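Local atomic coordinates of aftrax (Archaeoglobus fulgidus, PDB entry 3ZC0), a protein that binds duplex RNA and magnesium as an archaeal C3PO of the Translin/TRAX family, and probably cleaves the bound RNA. Residues L112-A126 / A138-L152. The protein carries 1 engineered substitution. Residues are numbered along the deposited sequence; the frame is centred on the assembly and turned at random.
Engineered in segment 112-126: Ala117 (natural residue Asp). With MG (magnesium ion), chain U.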
ATOM      1  N   LEU E 112      20.421  15.831  10.313  1.00 48.00           N
ATOM      2  CA  LEU E 112      20.706  15.452   8.926  1.00 62.06           C
ATOM      3  C   LEU E 112      19.491  15.635   7.998  1.00 55.69           C
ATOM      4  O   LEU E 112      19.594  16.249   6.913  1.00 51.93           O
ATOM      5  CB  LEU E 112      21.219  14.005   8.872  1.00 50.40           C
ATOM      6  CG  LEU E 112      22.725  13.761   9.008  1.00 44.12           C
ATOM      7  CD1 LEU E 112      23.394  14.793   9.896  1.00 52.36           C
ATOM      8  CD2 LEU E 112      22.966  12.366   9.540  1.00 37.16           C
ATOM      9  N   ASN E 113      18.347  15.110   8.443  1.00 51.80           N
ATOM     10  CA  ASN E 113      17.085  15.225   7.719  1.00 39.99           C
ATOM     11  C   ASN E 113      16.636  16.675   7.582  1.00 52.30           C
ATOM     12  O   ASN E 113      16.124  17.070   6.540  1.00 47.26           O
ATOM     13  CB  ASN E 113      15.974  14.433   8.416  1.00 51.56           C
ATOM     14  CG  ASN E 113      15.946  12.971   8.021  1.00 56.20           C
ATOM     15  OD1 ASN E 113      16.598  12.555   7.062  1.00 59.08           O
ATOM     16  ND2 ASN E 113      15.165  12.184   8.754  1.00 73.04           N
ATOM     17  N   GLY E 114      16.801  17.458   8.646  1.00 50.59           N
ATOM     18  CA  GLY E 114      16.452  18.866   8.609  1.00 37.65           C
ATOM     19  C   GLY E 114      17.220  19.616   7.538  1.00 40.72           C
ATOM     20  O   GLY E 114      16.636  20.413   6.791  1.00 50.25           O
ATOM     21  N   PHE E 115      18.527  19.371   7.450  1.00 41.63           N
ATOM     22  CA  PHE E 115      19.329  20.073   6.447  1.00 36.79           C
ATOM     23  C   PHE E 115      18.950  19.638   5.038  1.00 34.98           C
ATOM     24  O   PHE E 115      18.756  20.497   4.123  1.00 40.67           O
ATOM     25  CB  PHE E 115      20.826  19.882   6.702  1.00 41.00           C
ATOM     26  CG  PHE E 115      21.398  20.868   7.692  1.00 50.14           C
ATOM     27  CD1 PHE E 115      21.367  20.608   9.059  1.00 54.24           C
ATOM     28  CD2 PHE E 115      21.958  22.057   7.257  1.00 44.68           C
ATOM     29  CE1 PHE E 115      21.884  21.507   9.964  1.00 43.19           C
ATOM     30  CE2 PHE E 115      22.482  22.961   8.154  1.00 46.79           C
ATOM     31  CZ  PHE E 115      22.441  22.686   9.512  1.00 56.57           C
ATOM     32  N   ALA E 116      18.826  18.315   4.865  1.00 30.93           N
ATOM     33  CA  ALA E 116      18.382  17.777   3.572  1.00 42.94           C
ATOM     34  C   ALA E 116      17.062  18.430   3.136  1.00 42.88           C
ATOM     35  O   ALA E 116      16.927  18.888   2.000  1.00 35.77           O
ATOM     36  CB  ALA E 116      18.254  16.255   3.607  1.00 34.62           C
ATOM     37  N   ALA E 117      16.115  18.500   4.068  1.00 37.66           N
ATOM     38  CA  ALA E 117      14.847  19.178   3.867  1.00 27.47           C
ATOM     39  C   ALA E 117      15.037  20.614   3.422  1.00 39.23           C
ATOM     40  O   ALA E 117      14.315  21.101   2.539  1.00 44.34           O
ATOM     41  CB  ALA E 117      14.044  19.157   5.151  1.00 40.42           C
ATOM     42  N   ALA E 118      15.980  21.307   4.063  1.00 40.15           N
ATOM     43  CA  ALA E 118      16.189  22.732   3.781  1.00 41.00           C
ATOM     44  C   ALA E 118      16.615  22.972   2.335  1.00 40.79           C
ATOM     45  O   ALA E 118      16.290  24.031   1.765  1.00 28.09           O
ATOM     46  CB  ALA E 118      17.187  23.358   4.757  1.00 31.21           C
ATOM     47  N   VAL E 119      17.318  21.991   1.747  1.00 29.79           N
ATOM     48  CA  VAL E 119      17.630  22.072   0.305  1.00 33.47           C
ATOM     49  C   VAL E 119      16.480  22.544  -0.620  1.00 38.89           C
ATOM     50  O   VAL E 119      16.682  23.397  -1.496  1.00 31.09           O
ATOM     51  CB  VAL E 119      18.194  20.763  -0.243  1.00 30.02           C
ATOM     52  CG1 VAL E 119      18.614  20.946  -1.713  1.00 19.23           C
ATOM     53  CG2 VAL E 119      19.382  20.342   0.591  1.00 35.55           C
ATOM     54  N   GLY E 120      15.280  22.003  -0.415  1.00 41.51           N
ATOM     55  CA  GLY E 120      14.118  22.372  -1.215  1.00 25.78           C
ATOM     56  C   GLY E 120      13.646  23.789  -0.992  1.00 30.00           C
ATOM     57  O   GLY E 120      13.200  24.454  -1.948  1.00 32.73           O
ATOM     58  N   GLU E 121      13.739  24.258   0.259  1.00 33.23           N
ATOM     59  CA  GLU E 121      13.329  25.627   0.560  1.00 38.12           C
ATOM     60  C   GLU E 121      14.323  26.549  -0.130  1.00 44.70           C
ATOM     61  O   GLU E 121      13.961  27.600  -0.685  1.00 37.19           O
ATOM     62  CB  GLU E 121      13.298  25.893   2.066  1.00 31.63           C
ATOM     63  CG  GLU E 121      12.448  24.927   2.866  1.00 37.24           C
ATOM     64  CD  GLU E 121      10.972  24.967   2.497  1.00 47.29           C
ATOM     65  OE1 GLU E 121      10.556  25.904   1.777  1.00 48.16           O
ATOM     66  OE2 GLU E 121      10.225  24.048   2.920  1.00 49.40           O
ATOM     67  N   LEU E 122      15.585  26.132  -0.108  1.00 34.36           N
ATOM     68  CA  LEU E 122      16.609  26.858  -0.823  1.00 32.46           C
ATOM     69  C   LEU E 122      16.251  26.924  -2.307  1.00 41.48           C
ATOM     70  O   LEU E 122      16.367  27.986  -2.925  1.00 40.80           O
ATOM     71  CB  LEU E 122      17.985  26.234  -0.591  1.00 38.17           C
ATOM     72  CG  LEU E 122      18.549  26.554   0.798  1.00 45.59           C
ATOM     73  CD1 LEU E 122      19.872  25.867   1.040  1.00 42.91           C
ATOM     74  CD2 LEU E 122      18.699  28.053   0.954  1.00 28.53           C
ATOM     75  N   ARG E 123      15.798  25.811  -2.877  1.00 42.29           N
ATOM     76  CA  ARG E 123      15.361  25.846  -4.272  1.00 42.73           C
ATOM     77  C   ARG E 123      14.308  26.933  -4.495  1.00 38.45           C
ATOM     78  O   ARG E 123      14.515  27.809  -5.350  1.00 48.72           O
ATOM     79  CB  ARG E 123      14.857  24.497  -4.789  1.00 37.00           C
ATOM     80  CG  ARG E 123      13.977  24.665  -6.017  1.00 36.25           C
ATOM     81  CD  ARG E 123      13.825  23.408  -6.841  1.00 42.95           C
ATOM     82  NE  ARG E 123      12.852  23.574  -7.929  1.00 56.60           N
ATOM     83  CZ  ARG E 123      13.060  24.282  -9.045  1.00 62.27           C
ATOM     84  NH1 ARG E 123      14.201  24.934  -9.236  1.00 60.02           N
ATOM     85  NH2 ARG E 123      12.116  24.350  -9.980  1.00 76.42           N
ATOM     86  N   ARG E 124      13.206  26.908  -3.735  1.00 26.05           N
ATOM     87  CA  ARG E 124      12.202  27.990  -3.895  1.00 35.47           C
ATOM     88  C   ARG E 124      12.839  29.368  -3.851  1.00 42.47           C
ATOM     89  O   ARG E 124      12.667  30.151  -4.773  1.00 49.71           O
ATOM     90  CB  ARG E 124      11.093  27.959  -2.848  1.00 30.22           C
ATOM     91  CG  ARG E 124      10.372  26.652  -2.760  1.00 36.46           C
ATOM     92  CD  ARG E 124       9.130  26.797  -1.924  1.00 50.28           C
ATOM     93  NE  ARG E 124       8.282  25.621  -2.063  1.00 46.94           N
ATOM     94  CZ  ARG E 124       8.295  24.590  -1.230  1.00 43.42           C
ATOM     95  NH1 ARG E 124       9.112  24.586  -0.179  1.00 54.21           N
ATOM     96  NH2 ARG E 124       7.483  23.568  -1.451  1.00 37.22           N
ATOM     97  N   TYR E 125      13.596  29.636  -2.791  1.00 36.63           N
ATOM     98  CA  TYR E 125      14.261  30.920  -2.622  1.00 38.62           C
ATOM     99  C   TYR E 125      15.138  31.340  -3.808  1.00 38.98           C
ATOM    100  O   TYR E 125      15.040  32.477  -4.268  1.00 35.46           O
ATOM    101  CB  TYR E 125      15.085  30.906  -1.344  1.00 45.91           C
ATOM    102  CG  TYR E 125      15.547  32.263  -0.871  1.00 44.69           C
ATOM    103  CD1 TYR E 125      14.678  33.132  -0.219  1.00 47.06           C
ATOM    104  CD2 TYR E 125      16.860  32.670  -1.063  1.00 37.83           C
ATOM    105  CE1 TYR E 125      15.108  34.373   0.224  1.00 49.53           C
ATOM    106  CE2 TYR E 125      17.296  33.898  -0.619  1.00 50.15           C
ATOM    107  CZ  TYR E 125      16.419  34.745   0.023  1.00 51.12           C
ATOM    108  OH  TYR E 125      16.872  35.962   0.467  1.00 65.47           O
ATOM    109  N   ALA E 126      15.983  30.432  -4.301  1.00 34.90           N
ATOM    110  CA  ALA E 126      16.838  30.705  -5.472  1.00 45.21           C
ATOM    111  C   ALA E 126      16.032  31.017  -6.740  1.00 45.56           C
ATOM    112  O   ALA E 126      16.400  31.867  -7.560  1.00 37.39           O
ATOM    113  CB  ALA E 126      17.743  29.529  -5.733  1.00 30.16           C
ATOM    114  N   ALA E 138      21.136  33.819  -6.264  1.00 46.49           N
ATOM    115  CA  ALA E 138      20.786  32.476  -6.703  1.00 41.98           C
ATOM    116  C   ALA E 138      22.026  31.583  -6.828  1.00 44.16           C
ATOM    117  O   ALA E 138      21.973  30.406  -6.488  1.00 46.58           O
ATOM    118  CB  ALA E 138      20.033  32.526  -7.996  1.00 44.15           C
ATOM    119  N   GLU E 139      23.137  32.148  -7.297  1.00 43.81           N
ATOM    120  CA  GLU E 139      24.407  31.427  -7.350  1.00 38.92           C
ATOM    121  C   GLU E 139      24.812  30.932  -5.966  1.00 55.24           C
ATOM    122  O   GLU E 139      25.165  29.758  -5.784  1.00 40.95           O
ATOM    123  CB  GLU E 139      25.517  32.332  -7.873  1.00 46.80           C
ATOM    124  CG  GLU E 139      25.762  32.270  -9.364  1.00 64.45           C
ATOM    125  CD  GLU E 139      26.347  33.568  -9.898  1.00 76.93           C
ATOM    126  OE1 GLU E 139      27.581  33.747  -9.795  1.00 93.79           O
ATOM    127  OE2 GLU E 139      25.572  34.413 -10.409  1.00 67.92           O
ATOM    128  N   ARG E 140      24.789  31.834  -4.989  1.00 50.56           N
ATOM    129  CA  ARG E 140      25.160  31.438  -3.634  1.00 61.72           C
ATOM    130  C   ARG E 140      24.274  30.289  -3.175  1.00 56.42           C
ATOM    131  O   ARG E 140      24.770  29.258  -2.724  1.00 49.26           O
ATOM    132  CB  ARG E 140      25.107  32.622  -2.661  1.00 70.52           C
ATOM    133  CG  ARG E 140      26.169  33.685  -2.962  1.00 87.01           C
ATOM    134  CD  ARG E 140      26.280  34.723  -1.857  1.00 92.48           C
ATOM    135  NE  ARG E 140      25.047  35.492  -1.686  1.00106.29           N
ATOM    136  CZ  ARG E 140      24.830  36.698  -2.206  1.00 96.36           C
ATOM    137  NH1 ARG E 140      25.764  37.286  -2.946  1.00 82.54           N
ATOM    138  NH2 ARG E 140      23.675  37.315  -1.985  1.00 79.36           N
ATOM    139  N   MET E 141      22.967  30.447  -3.346  1.00 55.77           N
ATOM    140  CA  MET E 141      22.043  29.378  -2.989  1.00 39.90           C
ATOM    141  C   MET E 141      22.403  28.053  -3.632  1.00 39.98           C
ATOM    142  O   MET E 141      22.452  27.032  -2.958  1.00 41.80           O
ATOM    143  CB  MET E 141      20.614  29.772  -3.316  1.00 38.81           C
ATOM    144  CG  MET E 141      20.172  31.024  -2.573  1.00 56.50           C
ATOM    145  SD  MET E 141      20.239  30.848  -0.786  1.00 51.94           S
ATOM    146  CE  MET E 141      21.829  31.560  -0.380  1.00 54.26           C
ATOM    147  N   LEU E 142      22.667  28.072  -4.929  1.00 43.23           N
ATOM    148  CA  LEU E 142      23.078  26.863  -5.621  1.00 43.10           C
ATOM    149  C   LEU E 142      24.273  26.257  -4.895  1.00 50.52           C
ATOM    150  O   LEU E 142      24.322  25.042  -4.655  1.00 42.28           O
ATOM    151  CB  LEU E 142      23.455  27.170  -7.071  1.00 29.81           C
ATOM    152  CG  LEU E 142      22.605  26.595  -8.203  1.00 40.69           C
ATOM    153  CD1 LEU E 142      21.476  25.693  -7.708  1.00 34.37           C
ATOM    154  CD2 LEU E 142      22.056  27.742  -9.024  1.00 50.38           C
ATOM    155  N   GLU E 143      25.225  27.119  -4.528  1.00 63.26           N
ATOM    156  CA  GLU E 143      26.473  26.663  -3.913  1.00 50.04           C
ATOM    157  C   GLU E 143      26.192  25.962  -2.593  1.00 48.41           C
ATOM    158  O   GLU E 143      26.631  24.821  -2.408  1.00 43.95           O
ATOM    159  CB  GLU E 143      27.475  27.815  -3.732  1.00 54.05           C
ATOM    160  CG  GLU E 143      28.092  28.338  -5.043  1.00 88.85           C
ATOM    161  CD  GLU E 143      29.039  29.533  -4.847  1.00104.61           C
ATOM    162  OE1 GLU E 143      29.321  29.909  -3.684  1.00 90.11           O
ATOM    163  OE2 GLU E 143      29.503  30.098  -5.864  1.00 82.32           O
ATOM    164  N   VAL E 144      25.446  26.620  -1.695  1.00 35.52           N
ATOM    165  CA  VAL E 144      25.061  25.973  -0.426  1.00 49.54           C
ATOM    166  C   VAL E 144      24.300  24.654  -0.644  1.00 52.26           C
ATOM    167  O   VAL E 144      24.669  23.637  -0.059  1.00 50.64           O
ATOM    168  CB  VAL E 144      24.352  26.933   0.624  1.00 40.80           C
ATOM    169  CG1 VAL E 144      23.736  28.115  -0.040  1.00 51.64           C
ATOM    170  CG2 VAL E 144      23.321  26.187   1.477  1.00 35.48           C
ATOM    171  N   MET E 145      23.281  24.674  -1.509  1.00 47.82           N
ATOM    172  CA  MET E 145      22.517  23.474  -1.869  1.00 44.16           C
ATOM    173  C   MET E 145      23.437  22.321  -2.195  1.00 43.81           C
ATOM    174  O   MET E 145      23.378  21.250  -1.568  1.00 59.02           O
ATOM    175  CB  MET E 145      21.594  23.753  -3.061  1.00 38.59           C
ATOM    176  CG  MET E 145      20.378  24.604  -2.681  1.00 54.77           C
ATOM    177  SD  MET E 145      19.345  25.166  -4.050  1.00 44.55           S
ATOM    178  CE  MET E 145      19.019  23.581  -4.850  1.00 52.58           C
ATOM    179  N   GLU E 146      24.304  22.558  -3.168  1.00 43.20           N
ATOM    180  CA  GLU E 146      25.317  21.590  -3.542  1.00 41.13           C
ATOM    181  C   GLU E 146      26.173  21.145  -2.343  1.00 46.00           C
ATOM    182  O   GLU E 146      26.497  19.960  -2.224  1.00 44.36           O
ATOM    183  CB  GLU E 146      26.206  22.168  -4.644  1.00 38.99           C
ATOM    184  CG  GLU E 146      25.618  22.131  -6.044  1.00 42.81           C
ATOM    185  CD  GLU E 146      25.740  20.765  -6.710  1.00 76.11           C
ATOM    186  OE1 GLU E 146      26.005  19.762  -6.001  1.00 85.33           O
ATOM    187  OE2 GLU E 146      25.576  20.695  -7.949  1.00 55.12           O
ATOM    188  N   LYS E 147      26.528  22.082  -1.457  1.00 41.92           N
ATOM    189  CA  LYS E 147      27.378  21.767  -0.308  1.00 37.09           C
ATOM    190  C   LYS E 147      26.683  20.764   0.589  1.00 49.03           C
ATOM    191  O   LYS E 147      27.215  19.690   0.854  1.00 47.15           O
ATOM    192  CB  LYS E 147      27.727  23.018   0.495  1.00 34.26           C
ATOM    193  N   ILE E 148      25.488  21.124   1.044  1.00 45.54           N
ATOM    194  CA  ILE E 148      24.654  20.257   1.857  1.00 26.85           C
ATOM    195  C   ILE E 148      24.522  18.887   1.222  1.00 35.18           C
ATOM    196  O   ILE E 148      24.697  17.876   1.897  1.00 40.81           O
ATOM    197  CB  ILE E 148      23.253  20.835   2.038  1.00 29.85           C
ATOM    198  CG1 ILE E 148      23.307  22.189   2.744  1.00 35.93           C
ATOM    199  CG2 ILE E 148      22.397  19.899   2.852  1.00 31.33           C
ATOM    200  CD1 ILE E 148      21.960  22.934   2.756  1.00 32.63           C
ATOM    201  N   TYR E 149      24.231  18.836  -0.073  1.00 31.56           N
ATOM    202  CA  TYR E 149      24.142  17.530  -0.724  1.00 40.38           C
ATOM    203  C   TYR E 149      25.429  16.746  -0.533  1.00 38.75           C
ATOM    204  O   TYR E 149      25.400  15.615  -0.037  1.00 44.69           O
ATOM    205  CB  TYR E 149      23.797  17.622  -2.218  1.00 47.96           C
ATOM    206  CG  TYR E 149      23.612  16.247  -2.854  1.00 59.91           C
ATOM    207  CD1 TYR E 149      22.421  15.543  -2.695  1.00 53.83           C
ATOM    208  CD2 TYR E 149      24.633  15.644  -3.593  1.00 48.68           C
ATOM    209  CE1 TYR E 149      22.250  14.281  -3.261  1.00 58.96           C
ATOM    210  CE2 TYR E 149      24.467  14.382  -4.163  1.00 53.39           C
ATOM    211  CZ  TYR E 149      23.276  13.703  -3.993  1.00 62.80           C
ATOM    212  OH  TYR E 149      23.098  12.450  -4.555  1.00 62.12           O
ATOM    213  N   GLU E 150      26.548  17.371  -0.899  1.00 49.07           N
ATOM    214  CA  GLU E 150      27.884  16.760  -0.818  1.00 51.97           C
ATOM    215  C   GLU E 150      28.205  16.215   0.587  1.00 59.94           C
ATOM    216  O   GLU E 150      28.526  15.030   0.751  1.00 57.42           O
ATOM    217  CB  GLU E 150      28.947  17.774  -1.257  1.00 54.10           C
ATOM    218  CG  GLU E 150      30.342  17.211  -1.529  1.00 56.58           C
ATOM    219  CD  GLU E 150      31.460  18.242  -1.285  1.00 98.16           C
ATOM    220  OE1 GLU E 150      31.215  19.274  -0.605  1.00 77.67           O
ATOM    221  OE2 GLU E 150      32.593  18.010  -1.766  1.00 93.12           O
ATOM    222  N   ARG E 151      28.089  17.074   1.597  1.00 39.38           N
ATOM    223  CA  ARG E 151      28.398  16.680   2.966  1.00 50.87           C
ATOM    224  C   ARG E 151      27.457  15.595   3.495  1.00 48.13           C
ATOM    225  O   ARG E 151      27.907  14.603   4.060  1.00 55.06           O
ATOM    226  CB  ARG E 151      28.416  17.906   3.891  1.00 39.11           C
ATOM    227  CG  ARG E 151      29.441  18.968   3.468  1.00 54.60           C
ATOM    228  CD  ARG E 151      30.696  18.995   4.351  1.00 71.26           C
ATOM    229  NE  ARG E 151      30.876  17.749   5.091  1.00 80.91           N
ATOM    230  CZ  ARG E 151      31.465  16.665   4.596  1.00 94.07           C
ATOM    231  NH1 ARG E 151      31.932  16.678   3.348  1.00 87.54           N
ATOM    232  NH2 ARG E 151      31.573  15.568   5.340  1.00 79.28           N
ATOM    233  N   LEU E 152      26.156  15.773   3.292  1.00 49.59           N
ATOM    234  CA  LEU E 152      25.173  14.817   3.795  1.00 34.83           C
ATOM    235  C   LEU E 152      25.255  13.457   3.123  1.00 41.98           C
ATOM    236  O   LEU E 152      24.830  12.466   3.698  1.00 42.52           O
ATOM    237  CB  LEU E 152      23.758  15.364   3.644  1.00 40.04           C
ATOM    238  CG  LEU E 152      23.137  15.923   4.920  1.00 45.18           C
ATOM    239  CD1 LEU E 152      24.179  16.688   5.714  1.00 40.82           C
ATOM    240  CD2 LEU E 152      21.934  16.809   4.579  1.00 38.58           C
TER
HETATM  241 MG    MG U 197       9.794  22.223   3.795  1.00 45.95          MG
HETATM  242  O   HOH W   1      11.143  21.690   2.336  1.00 47.42           O
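Segments 112-126 and 138-152, on helices 108-132 and 135-153, run antiparallel; their axes come within 9.2 Å at an angle of 166°. The CA atoms of Leu112 and Leu152, of Val119 and Met145, and of Ala126 and Ala138 lie nearest each other. No hydrogen bond joins the segments; the seam is apolar and buried. Leu122 is a knob in the hole formed by Met141, Val144, Met145 and Ile148. Its two methyls divide the work: CD1 meets Val144 CG2, while CD2 meets Met141 SD at 3.6 Å. Ile148 answers as a knob among Phe115, Ala116, Val119 and Leu122. Met145 has CG beside its backbone N (chi1 -74°), and this CG lies 3.6 Å from Leu122 CB. Its chain then bends at chi3, bringing CE to Val119 CG1. With an alanine here, the contacts to Leu122 CB and Val119 CG1 are lost, and a gap would probably open between them. Met141 also makes a Met-aromatic contact, with SD 5.0 Å from the centroid of the Tyr125 ring, oblique to it. Elsewhere on segment 112-126, Glu121 OE2 binds magnesium at 2.1 Å; Glu86, an RNA phosphate and a water also bind the ion. The pair is a knobs-into-holes helical hairpin of the all-helical Translin fold, one arm carrying a ligand of the magnesium site.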